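Local coordinates for siderophore periplasmic binding protein (Thermobifida fusca, PDB 5DH0) that probably captures the iron-loaded siderophore fuscachelin outside the cell membrane and hands it to an import system, at residues E169-V172 with E173-S176; T177-A180 with D181-A184. All blocks are in the same frame, centred on the assembly; numbering follows the deposited sequence.

Interaction 1 of 2, residues E169-V172 with E173-S176; sequences EERV and EEIS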
loop_
_atom_site.group_PDB
_atom_site.type_symbol
_atom_site.label_atom_id
_atom_site.label_comp_id
_atom_site.label_asym_id
_atom_site.label_seq_id
_atom_site.Cartn_x
_atom_site.Cartn_y
_atom_site.Cartn_z
ATOM N N GLU A 169 -17.228 5.470 -19.962
ATOM C CA GLU A 169 -16.890 4.052 -20.065
ATOM C C GLU A 169 -15.809 3.799 -21.126
ATOM O O GLU A 169 -14.886 3.021 -20.901
ATOM C CB GLU A 169 -18.138 3.233 -20.368
ATOM C CG GLU A 169 -19.033 3.054 -19.155
ATOM C CD GLU A 169 -20.460 2.724 -19.518
ATOM O OE1 GLU A 169 -20.731 2.495 -20.717
ATOM O OE2 GLU A 169 -21.309 2.655 -18.602
ATOM N N GLU A 170 -15.913 4.474 -22.264
ATOM C CA GLU A 170 -14.879 4.397 -23.285
ATOM C C GLU A 170 -13.527 4.873 -22.777
ATOM O O GLU A 170 -12.517 4.199 -22.967
ATOM C CB GLU A 170 -15.271 5.222 -24.510
ATOM C CG GLU A 170 -16.036 4.447 -25.587
ATOM C CD GLU A 170 -16.954 5.348 -26.421
ATOM O OE1 GLU A 170 -16.604 6.545 -26.662
ATOM O OE2 GLU A 170 -18.040 4.852 -26.818
ATOM N N ARG A 171 -13.504 6.033 -22.131
ATOM C CA ARG A 171 -12.238 6.639 -21.737
ATOM C C ARG A 171 -11.559 5.874 -20.606
ATOM O O ARG A 171 -10.327 5.862 -20.520
ATOM C CB ARG A 171 -12.439 8.114 -21.347
ATOM C CG ARG A 171 -12.602 9.073 -22.534
ATOM C CD ARG A 171 -11.735 10.311 -22.341
ATOM N NE ARG A 171 -10.335 9.990 -22.570
ATOM C CZ ARG A 171 -9.313 10.604 -21.993
ATOM N NH1 ARG A 171 -8.074 10.220 -22.278
ATOM N NH2 ARG A 171 -9.526 11.589 -21.125
ATOM N N VAL A 172 -12.346 5.229 -19.748
ATOM C CA VAL A 172 -11.780 4.383 -18.689
ATOM C C VAL A 172 -11.032 3.174 -19.290
ATOM O O VAL A 172 -9.908 2.858 -18.870
ATOM C CB VAL A 172 -12.874 3.886 -17.705
ATOM C CG1 VAL A 172 -12.434 2.634 -16.988
ATOM C CG2 VAL A 172 -13.244 4.982 -16.701
ATOM N N GLU A 173 -11.646 2.511 -20.273
ATOM C CA GLU A 173 -10.982 1.440 -21.028
ATOM C C GLU A 173 -9.719 1.945 -21.741
ATOM O O GLU A 173 -8.651 1.330 -21.638
ATOM C CB GLU A 173 -11.956 0.835 -22.041
ATOM C CG GLU A 173 -13.218 0.272 -21.381
ATOM C CD GLU A 173 -14.349 0.020 -22.367
ATOM O OE1 GLU A 173 -14.086 0.012 -23.600
ATOM O OE2 GLU A 173 -15.508 -0.134 -21.904
ATOM N N GLU A 174 -9.824 3.077 -22.438
ATOM C CA GLU A 174 -8.673 3.629 -23.150
ATOM C C GLU A 174 -7.492 3.908 -22.231
ATOM O O GLU A 174 -6.385 3.405 -22.468
ATOM C CB GLU A 174 -9.029 4.926 -23.878
ATOM C CG GLU A 174 -7.792 5.578 -24.522
ATOM C CD GLU A 174 -7.909 7.083 -24.720
ATOM O OE1 GLU A 174 -8.895 7.527 -25.339
ATOM O OE2 GLU A 174 -6.992 7.825 -24.297
ATOM N N ILE A 175 -7.733 4.715 -21.193
ATOM C CA ILE A 175 -6.694 5.121 -20.250
ATOM C C ILE A 175 -6.107 3.913 -19.520
ATOM O O ILE A 175 -4.883 3.804 -19.337
ATOM C CB ILE A 175 -7.253 6.153 -19.232
ATOM C CG1 ILE A 175 -7.585 7.459 -19.959
ATOM C CG2 ILE A 175 -6.264 6.393 -18.080
ATOM C CD1 ILE A 175 -8.319 8.476 -19.122
ATOM N N SER A 176 -6.987 2.999 -19.131
ATOM C CA SER A 176 -6.594 1.778 -18.436
ATOM C C SER A 176 -5.533 0.969 -19.210
ATOM O O SER A 176 -4.570 0.461 -18.623
ATOM C CB SER A 176 -7.839 0.916 -18.183
ATOM O OG SER A 176 -7.522 -0.225 -17.431
#
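The guanidinium of Arg-171 carries Ile-175 CD1 over one face, 3.5 Å above its plane and offset toward the rim, while the Glu-174 carboxylate stands at its edge. All three residues belong to one continuous helix, 158-178, the long helix that joins the two lobes in this family of periplasmic binding proteins; the pairs are i to i+3 and i to i+4. Arg-171 and Glu-174 run side by side, pointing the same way, and a salt bridge joins Arg-171 NH1 and Glu-174 OE2 at 3.3 Å, its hydrogen bond weak but nearly straight (166°), though the two planar groups are turned 53° apart. Bends at chi2 and chi3 carry the arginine forward along the helix, toward its C-terminal end, bringing CZ to 3.7 Å from Ile-175 CD1, so one group meets both a charge and a methyl. Beneath, the backbone ladder holds: Glu-174 N donates to Glu-170 O, and Ile-175 N to Arg-171 O. Arg-171 and Val-172 also touch Leu-299 of helix 292-307, and Ile-175 reaches Glu-303 and Leu-306 there. Away from the salt bridge, the Glu-173 chain, extended beyond CG, doubles back over the preceding turn, where its CG packs 3.3 Å from Glu-169 O.

Interaction 2 of 2, residues T177-A180 with D181-A184; sequences TAYA and DQLA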
loop_
_atom_site.group_PDB
_atom_site.type_symbol
_atom_site.label_atom_id
_atom_site.label_comp_id
_atom_site.label_asym_id
_atom_site.label_seq_id
_atom_site.Cartn_x
_atom_site.Cartn_y
_atom_site.Cartn_z
ATOM N N THR A 177 -5.718 0.855 -20.528
ATOM C CA THR A 177 -4.773 0.136 -21.380
ATOM C C THR A 177 -3.515 0.948 -21.705
ATOM O O THR A 177 -2.403 0.434 -21.628
ATOM C CB THR A 177 -5.432 -0.279 -22.691
ATOM O OG1 THR A 177 -6.614 -1.047 -22.413
ATOM C CG2 THR A 177 -4.476 -1.107 -23.506
ATOM N N ALA A 178 -3.694 2.214 -22.061
ATOM C CA ALA A 178 -2.581 3.062 -22.462
ATOM C C ALA A 178 -1.555 3.306 -21.348
ATOM O O ALA A 178 -0.361 3.479 -21.622
ATOM C CB ALA A 178 -3.108 4.384 -22.965
ATOM N N TYR A 179 -1.999 3.340 -20.094
ATOM C CA TYR A 179 -1.055 3.609 -19.010
ATOM C C TYR A 179 -1.035 2.473 -18.021
ATOM O O TYR A 179 -0.769 2.681 -16.848
ATOM C CB TYR A 179 -1.392 4.932 -18.301
ATOM C CG TYR A 179 -1.471 6.088 -19.267
ATOM C CD1 TYR A 179 -0.350 6.859 -19.554
ATOM C CD2 TYR A 179 -2.658 6.371 -19.942
ATOM C CE1 TYR A 179 -0.423 7.905 -20.465
ATOM C CE2 TYR A 179 -2.741 7.411 -20.850
ATOM C CZ TYR A 179 -1.623 8.173 -21.110
ATOM O OH TYR A 179 -1.718 9.207 -22.018
ATOM N N ALA A 180 -1.299 1.262 -18.507
ATOM C CA ALA A 180 -1.378 0.084 -17.650
ATOM C C ALA A 180 -0.157 -0.051 -16.746
ATOM O O ALA A 180 -0.276 -0.461 -15.582
ATOM C CB ALA A 180 -1.551 -1.168 -18.492
ATOM N N ASP A 181 1.012 0.301 -17.273
ATOM C CA ASP A 181 2.242 0.197 -16.498
ATOM C C ASP A 181 2.286 1.238 -15.379
ATOM O O ASP A 181 2.690 0.935 -14.255
ATOM C CB ASP A 181 3.476 0.343 -17.400
ATOM C CG ASP A 181 3.693 -0.861 -18.318
ATOM O OD1 ASP A 181 2.924 -1.845 -18.237
ATOM O OD2 ASP A 181 4.659 -0.828 -19.111
ATOM N N GLN A 182 1.883 2.467 -15.690
ATOM C CA GLN A 182 1.854 3.524 -14.682
ATOM C C GLN A 182 0.816 3.214 -13.604
ATOM O O GLN A 182 1.105 3.338 -12.421
ATOM C CB GLN A 182 1.561 4.887 -15.314
ATOM C CG GLN A 182 2.678 5.465 -16.175
ATOM C CD GLN A 182 2.654 4.955 -17.606
ATOM O OE1 GLN A 182 1.976 3.977 -17.928
ATOM N NE2 GLN A 182 3.375 5.643 -18.481
ATOM N N LEU A 183 -0.383 2.808 -14.013
ATOM C CA LEU A 183 -1.408 2.379 -13.059
ATOM C C LEU A 183 -0.927 1.253 -12.142
ATOM O O LEU A 183 -1.238 1.233 -10.952
ATOM C CB LEU A 183 -2.682 1.939 -13.789
ATOM C CG LEU A 183 -3.458 3.093 -14.433
ATOM C CD1 LEU A 183 -4.592 2.583 -15.308
ATOM C CD2 LEU A 183 -3.988 4.010 -13.352
ATOM N N ALA A 184 -0.156 0.324 -12.692
ATOM C CA ALA A 184 0.341 -0.802 -11.919
ATOM C C ALA A 184 1.406 -0.375 -10.888
ATOM O O ALA A 184 1.507 -0.970 -9.818
ATOM C CB ALA A 184 0.894 -1.868 -12.856
#
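Tyr-179 overlaps Gln-182 obliquely, the amide lying at the edge of the phenol ring and its plane turned 64° from that of the ring. The pair marks a helix-to-helix junction: Tyr-179 leaves helical geometry after helix 158-178 and at once serves as the N-cap residue of helix 180-185. Gln-182 reaches back because its chain bends at chi2 (85°), which sets CD 4.1 Å from both CB and CD1 of Tyr-179. The first turn of the new helix is closed by the backbone: Leu-183 N donates to Tyr-179 O at 2.9 Å, and Ala-184 N to Ala-180 O at 3.0 Å. A weak bond from Ala-180 N to Thr-177 O bridges the junction. Beyond the junction, Tyr-179 and Gln-182 both pack on Leu-306 of helix 292-307, and buried Leu-183 touches Ala-216. Leu-183 CG, anti to its own carbonyl carbon (chi1 -71°), lies 3.6 Å from Tyr-179 O, the carbonyl that accepts the bond from the leucine's own N.

Followed from the N terminus, interaction 1 comes first, in the later half of helix 158-178, and interaction 2 begins at the next residue, where that helix ends and the chain turns into helix 180-185. Neither closes a long loop: both are local, and they succeed one another without nesting or crossing, their centres about 11 Å apart. The turn at 179 brings them together again, with Leu-183 CD1 packing 3.8 Å from Ser-176 CA. Both also lie against the C-terminal helix 292-307, where Leu-306 is touched from 169-176 and from 177-184. The shared path leads from the long interlobe helix to strand 187-193 of the mixed sheet.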